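Local structure of major royal jelly protein 1 (Apis mellifera, 5YYL) at residues Tyr65-Asp70 with Thr79-Asn84; Ser140-Asn145 with Lys182-Ser187. The protein is the most abundant protein of royal jelly, probably serves as nutrition for developing bee larvae, and binds the sterol 24-methylenecholesterol. All coordinates share one frame; numbering follows the deposited sequence.

Overall arrangement
Both contacts belong to a beta-propeller and lie one after the other along the chain, their centres about 12 Å apart. Contact 1 is the more buried: it joins adjacent strands of one antiparallel four-stranded sheet, and backbone hydrogen bonds dominate it, burying 417 Å² of surface, both sides summed. Contact 2 is partly buried and buries 239 Å² on the same count; there a loop following strand 134-139 meets the start of strand 185-192 in the next sheet, and one arginine does most of the work. The two touch through Arg82 O and Asn144 N, 3.0 Å apart and probably hydrogen-bonded. The glycan carried by Asn144 of contact 2 also lies beside Asn84 of contact 1.

Contact 1: Tyr65-Asp70 with Thr79-Asn84. With NAG (2-acetamido-2-deoxy-beta-D-glucopyranose), chain E.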
loop_
_atom_site.group_PDB
_atom_site.type_symbol
_atom_site.label_atom_id
_atom_site.label_comp_id
_atom_site.label_asym_id
_atom_site.label_seq_id
_atom_site.Cartn_x
_atom_site.Cartn_y
_atom_site.Cartn_z
ATOM N N TYR A 65 -0.154 36.791 27.860
ATOM C CA TYR A 65 -0.016 37.441 26.563
ATOM C C TYR A 65 1.116 36.758 25.805
ATOM O O TYR A 65 2.229 36.594 26.349
ATOM C CB TYR A 65 0.301 38.927 26.716
ATOM C CG TYR A 65 -0.592 39.663 27.692
ATOM C CD1 TYR A 65 -1.940 39.903 27.398
ATOM C CD2 TYR A 65 -0.090 40.123 28.924
ATOM C CE1 TYR A 65 -2.759 40.577 28.292
ATOM C CE2 TYR A 65 -0.903 40.800 29.824
ATOM C CZ TYR A 65 -2.234 41.019 29.508
ATOM O OH TYR A 65 -3.040 41.688 30.408
ATOM N N PRO A 66 0.845 36.342 24.557
ATOM C CA PRO A 66 1.862 35.592 23.829
ATOM C C PRO A 66 2.866 36.514 23.153
ATOM O O PRO A 66 2.495 37.540 22.612
ATOM C CB PRO A 66 1.041 34.805 22.805
ATOM C CG PRO A 66 -0.156 35.666 22.546
ATOM C CD PRO A 66 -0.388 36.525 23.765
ATOM N N SER A 67 4.126 36.137 23.207
ATOM C CA SER A 67 5.210 36.909 22.631
ATOM C C SER A 67 5.653 36.324 21.283
ATOM O O SER A 67 5.783 37.058 20.310
ATOM C CB SER A 67 6.384 36.945 23.608
ATOM O OG SER A 67 7.459 37.694 23.079
ATOM N N ASP A 68 5.900 35.016 21.241
ATOM C CA ASP A 68 6.419 34.357 20.044
ATOM C C ASP A 68 5.801 32.971 19.850
ATOM O O ASP A 68 5.274 32.384 20.784
ATOM C CB ASP A 68 7.957 34.247 20.144
ATOM C CG ASP A 68 8.662 34.087 18.774
ATOM O OD1 ASP A 68 8.009 34.156 17.724
ATOM O OD2 ASP A 68 9.896 33.902 18.737
ATOM N N ILE A 69 5.842 32.484 18.611
ATOM C CA ILE A 69 5.479 31.108 18.273
ATOM C C ILE A 69 6.604 30.518 17.465
ATOM O O ILE A 69 7.408 31.247 16.878
ATOM C CB ILE A 69 4.169 31.008 17.455
ATOM C CG1 ILE A 69 4.248 31.789 16.134
ATOM C CG2 ILE A 69 3.002 31.528 18.282
ATOM C CD1 ILE A 69 3.046 31.625 15.224
ATOM N N ASP A 70 6.667 29.199 17.447
ATOM C CA ASP A 70 7.493 28.490 16.481
ATOM C C ASP A 70 6.946 27.068 16.324
ATOM O O ASP A 70 5.903 26.743 16.885
ATOM C CB ASP A 70 8.974 28.537 16.878
ATOM C CG ASP A 70 9.910 28.518 15.665
ATOM O OD1 ASP A 70 9.738 27.593 14.808
ATOM O OD2 ASP A 70 10.824 29.392 15.583
ATOM N N THR A 79 5.277 31.263 23.440
ATOM C CA THR A 79 5.966 31.897 24.567
ATOM C C THR A 79 5.095 32.977 25.164
ATOM O O THR A 79 4.425 33.705 24.442
ATOM C CB THR A 79 7.332 32.501 24.224
ATOM O OG1 THR A 79 7.161 33.714 23.484
ATOM C CG2 THR A 79 8.179 31.534 23.473
ATOM N N MET A 80 5.117 33.064 26.488
ATOM C CA MET A 80 4.269 34.003 27.198
ATOM C C MET A 80 5.125 35.051 27.922
ATOM O O MET A 80 6.150 34.720 28.571
ATOM C CB MET A 80 3.368 33.263 28.179
ATOM C CG MET A 80 1.985 33.886 28.314
ATOM S SD MET A 80 0.829 33.632 26.945
ATOM C CE MET A 80 1.258 31.970 26.418
ATOM N N LEU A 81 4.707 36.313 27.770
ATOM C CA LEU A 81 5.308 37.426 28.506
ATOM C C LEU A 81 5.037 37.192 29.979
ATOM O O LEU A 81 3.876 37.029 30.378
ATOM C CB LEU A 81 4.694 38.773 28.105
ATOM C CG LEU A 81 5.006 39.321 26.714
ATOM C CD1 LEU A 81 4.246 40.609 26.471
ATOM C CD2 LEU A 81 6.499 39.504 26.548
ATOM N N ARG A 82 6.103 37.177 30.773
ATOM C CA ARG A 82 6.004 36.839 32.198
ATOM C C ARG A 82 5.511 38.012 33.020
ATOM O O ARG A 82 6.288 38.750 33.597
ATOM C CB ARG A 82 7.343 36.342 32.739
ATOM C CG ARG A 82 7.285 35.858 34.172
ATOM C CD ARG A 82 6.647 34.469 34.304
ATOM N NE ARG A 82 7.655 33.462 33.998
ATOM C CZ ARG A 82 7.612 32.181 34.342
ATOM N NH1 ARG A 82 6.572 31.676 35.016
ATOM N NH2 ARG A 82 8.631 31.385 33.988
ATOM N N TYR A 83 4.201 38.169 33.047
ATOM C CA TYR A 83 3.554 39.040 34.006
ATOM C C TYR A 83 3.278 38.260 35.304
ATOM O O TYR A 83 3.680 37.101 35.441
ATOM C CB TYR A 83 2.288 39.670 33.414
ATOM C CG TYR A 83 2.564 40.837 32.493
ATOM C CD1 TYR A 83 2.098 42.108 32.799
ATOM C CD2 TYR A 83 3.298 40.675 31.313
ATOM C CE1 TYR A 83 2.343 43.185 31.963
ATOM C CE2 TYR A 83 3.552 41.752 30.473
ATOM C CZ TYR A 83 3.067 43.006 30.803
ATOM O OH TYR A 83 3.301 44.094 29.996
ATOM N N ASN A 84 2.661 38.933 36.275
ATOM C CA ASN A 84 2.111 38.286 37.470
ATOM C C ASN A 84 0.916 37.428 37.035
ATOM O O ASN A 84 -0.030 37.931 36.406
ATOM C CB ASN A 84 1.707 39.316 38.545
ATOM C CG ASN A 84 0.837 40.453 37.994
ATOM O OD1 ASN A 84 1.318 41.305 37.226
ATOM N ND2 ASN A 84 -0.447 40.472 38.381
HETATM C C1 NAG E . 3.753 43.514 38.140
HETATM C C2 NAG E . 4.668 43.840 39.333
HETATM C C3 NAG E . 3.938 43.544 40.653
HETATM C C4 NAG E . 2.574 44.226 40.765
HETATM C C5 NAG E . 1.782 43.922 39.479
HETATM C C6 NAG E . 0.452 44.654 39.322
HETATM C C7 NAG E . 7.120 43.630 39.647
HETATM C C8 NAG E . 8.303 42.703 39.635
HETATM N N2 NAG E . 5.925 43.089 39.346
HETATM O O3 NAG E . 4.741 43.944 41.768
HETATM O O4 NAG E . 1.964 43.696 41.964
HETATM O O5 NAG E . 2.555 44.271 38.325
HETATM O O6 NAG E . 0.636 46.064 39.475
HETATM O O7 NAG E . 7.278 44.808 39.915
#
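The ring of Tyr65 turns its edge to one face of Tyr83 in an edge-to-face pair, with centroids 5.5 Å apart and planes at 81°; Tyr65 CE2 stands over the centre of the Tyr83 ring. Leu81 N donates to Tyr65 O at 2.9 Å. Beside this bond the Met80 chain, bent at chi2 and chi3, brings SD alongside the Tyr65 carbonyl. Pro66 faces Met80 as a non-hydrogen-bonded pair, and its CA makes a CA-H...O contact with Thr79 O. That same oxygen accepts the hydrogen bond of Ser67 N at 2.7 Å, the CA-H being a lesser contact beside it. The Pro66 side chain also touches Leu381 of strand 373-383 and Phe400 of strand 400-406. Ser67 CB packs against Thr79 OG1 and Leu81 CD2, while Ser67 OG bonds to Ser125 O. Asp68 O receives Thr79 N at 2.9 Å, and Thr79 OG1, set between backbone N and carbonyl carbon (chi1 74°), takes a weak bond from Asp68 N. The Asp68 carboxylate leads off to Leu127 N. The arrangement is a beta hairpin, the first two strands of a four-stranded antiparallel propeller sheet.

Contact 2: Ser140-Asn145 with Lys182-Ser187; sequences SGLVNN and KGRLSS. With NAG (2-acetamido-2-deoxy-beta-D-glucopyranose), chain E.
Arg184 reaches Asn145 with its guanidinium and makes the one hydrogen bond between the segments: NH1 donates to Asn145 O at 3.0 Å, nearly in line with the carbonyl (163°), although the oxygen sits 26° out of the guanidinium plane. The bend at chi3 swings NH1 out to the side, toward Asn145 O. Flat-group packing adds to the bond. Asn145 ND2 lies over one guanidinium face near its rim, 3.3 Å above the plane, while CG and OD1 sit alongside Arg184 CD; the amide and guanidinium planes are 18° apart. As both are donors, ND2 and NE of Arg184 are in van der Waals contact alone. Charge is met from outside by Glu208, which forms a salt bridge with Arg184 NE. Apolar contact comes from Leu142, whose CD2 lies against the aliphatic part of Arg184, 3.4 Å from CG, the two side chains crossing at about a right angle. Within the loop, Leu142 N donates to Ser140 OG at 3.2 Å, closing an ST turn. Further on, Asn144 ND2 is bonded covalently to C1 of N-acetylglucosamine, and Val143 CG1 flanks its acetyl methyl, C8. Contact 2 thus links a glycosylated loop between two strands of one propeller sheet to the first strand of the next.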
loop_
_atom_site.group_PDB
_atom_site.type_symbol
_atom_site.label_atom_id
_atom_site.label_comp_id
_atom_site.label_asym_id
_atom_site.label_seq_id
_atom_site.Cartn_x
_atom_site.Cartn_y
_atom_site.Cartn_z
ATOM N N SER A 140 14.538 37.386 28.367
ATOM C CA SER A 140 14.841 38.790 28.621
ATOM C C SER A 140 15.246 39.025 30.078
ATOM O O SER A 140 16.122 39.851 30.376
ATOM C CB SER A 140 13.651 39.668 28.256
ATOM O OG SER A 140 12.506 39.337 29.002
ATOM N N GLY A 141 14.610 38.282 30.982
ATOM C CA GLY A 141 14.755 38.492 32.419
ATOM C C GLY A 141 13.746 39.484 32.972
ATOM O O GLY A 141 13.755 39.755 34.168
ATOM N N LEU A 142 12.856 39.996 32.124
ATOM C CA LEU A 142 11.922 41.017 32.548
ATOM C C LEU A 142 10.694 40.393 33.200
ATOM O O LEU A 142 10.303 39.270 32.868
ATOM C CB LEU A 142 11.500 41.916 31.377
ATOM C CG LEU A 142 12.465 43.048 31.020
ATOM C CD1 LEU A 142 13.938 42.653 31.108
ATOM C CD2 LEU A 142 12.126 43.541 29.625
ATOM N N VAL A 143 10.113 41.137 34.143
ATOM C CA VAL A 143 8.812 40.831 34.713
ATOM C C VAL A 143 7.909 42.017 34.404
ATOM O O VAL A 143 8.363 43.161 34.443
ATOM C CB VAL A 143 8.908 40.574 36.227
ATOM C CG1 VAL A 143 7.536 40.258 36.798
ATOM C CG2 VAL A 143 9.890 39.444 36.515
ATOM N N ASN A 144 6.647 41.742 34.064
ATOM C CA ASN A 144 5.715 42.773 33.567
ATOM C C ASN A 144 6.270 43.549 32.358
ATOM O O ASN A 144 5.890 44.694 32.120
ATOM C CB ASN A 144 5.325 43.770 34.676
ATOM C CG ASN A 144 4.826 43.098 35.951
ATOM O OD1 ASN A 144 4.955 41.891 36.126
ATOM N ND2 ASN A 144 4.288 43.901 36.854
ATOM N N ASN A 145 7.160 42.901 31.599
ATOM C CA ASN A 145 7.873 43.495 30.451
ATOM C C ASN A 145 8.727 44.749 30.769
ATOM O O ASN A 145 9.037 45.528 29.855
ATOM C CB ASN A 145 6.865 43.780 29.304
ATOM C CG ASN A 145 7.447 43.539 27.910
ATOM O OD1 ASN A 145 8.168 42.564 27.656
ATOM N ND2 ASN A 145 7.107 44.428 26.990
ATOM N N LYS A 182 18.784 51.567 30.163
ATOM C CA LYS A 182 17.547 50.886 29.786
ATOM C C LYS A 182 17.840 49.690 28.882
ATOM O O LYS A 182 18.839 49.664 28.170
ATOM C CB LYS A 182 16.601 51.864 29.085
ATOM C CG LYS A 182 16.137 53.025 29.961
ATOM N N GLY A 183 16.972 48.682 28.957
ATOM C CA GLY A 183 17.069 47.509 28.089
ATOM C C GLY A 183 15.810 46.653 28.017
ATOM O O GLY A 183 15.170 46.366 29.054
ATOM N N ARG A 184 15.452 46.252 26.792
ATOM C CA ARG A 184 14.415 45.236 26.565
ATOM C C ARG A 184 14.688 44.423 25.301
ATOM O O ARG A 184 14.345 44.844 24.203
ATOM C CB ARG A 184 13.025 45.864 26.505
ATOM C CG ARG A 184 11.912 44.825 26.431
ATOM C CD ARG A 184 10.600 45.334 26.980
ATOM N NE ARG A 184 9.873 46.180 26.034
ATOM C CZ ARG A 184 9.084 47.205 26.365
ATOM N NH1 ARG A 184 8.909 47.567 27.643
ATOM N NH2 ARG A 184 8.474 47.887 25.393
ATOM N N LEU A 185 15.256 43.233 25.492
ATOM C CA LEU A 185 15.626 42.342 24.398
ATOM C C LEU A 185 14.371 41.688 23.786
ATOM O O LEU A 185 13.768 40.784 24.377
ATOM C CB LEU A 185 16.629 41.299 24.921
ATOM C CG LEU A 185 17.861 41.870 25.667
ATOM C CD1 LEU A 185 18.958 40.841 25.856
ATOM C CD2 LEU A 185 18.446 43.079 24.955
ATOM N N SER A 186 13.976 42.162 22.610
ATOM C CA SER A 186 12.639 41.922 22.033
ATOM C C SER A 186 12.593 41.246 20.646
ATOM O O SER A 186 11.538 41.224 20.018
ATOM C CB SER A 186 12.001 43.296 21.867
ATOM O OG SER A 186 12.705 44.070 20.860
ATOM N N SER A 187 13.735 40.781 20.142
ATOM C CA SER A 187 13.829 40.252 18.775
ATOM C C SER A 187 15.077 39.384 18.630
ATOM O O SER A 187 16.090 39.627 19.284
ATOM C CB SER A 187 13.844 41.392 17.741
ATOM O OG SER A 187 13.099 41.044 16.580
HETATM C C1 NAG E . 3.753 43.514 38.140
HETATM C C2 NAG E . 4.668 43.840 39.333
HETATM C C3 NAG E . 3.938 43.544 40.653
HETATM C C4 NAG E . 2.574 44.226 40.765
HETATM C C5 NAG E . 1.782 43.922 39.479
HETATM C C6 NAG E . 0.452 44.654 39.322
HETATM C C7 NAG E . 7.120 43.630 39.647
HETATM C C8 NAG E . 8.303 42.703 39.635
HETATM N N2 NAG E . 5.925 43.089 39.346
HETATM O O3 NAG E . 4.741 43.944 41.768
HETATM O O4 NAG E . 1.964 43.696 41.964
HETATM O O5 NAG E . 2.555 44.271 38.325
HETATM O O6 NAG E . 0.636 46.064 39.475
HETATM O O7 NAG E . 7.278 44.808 39.915
#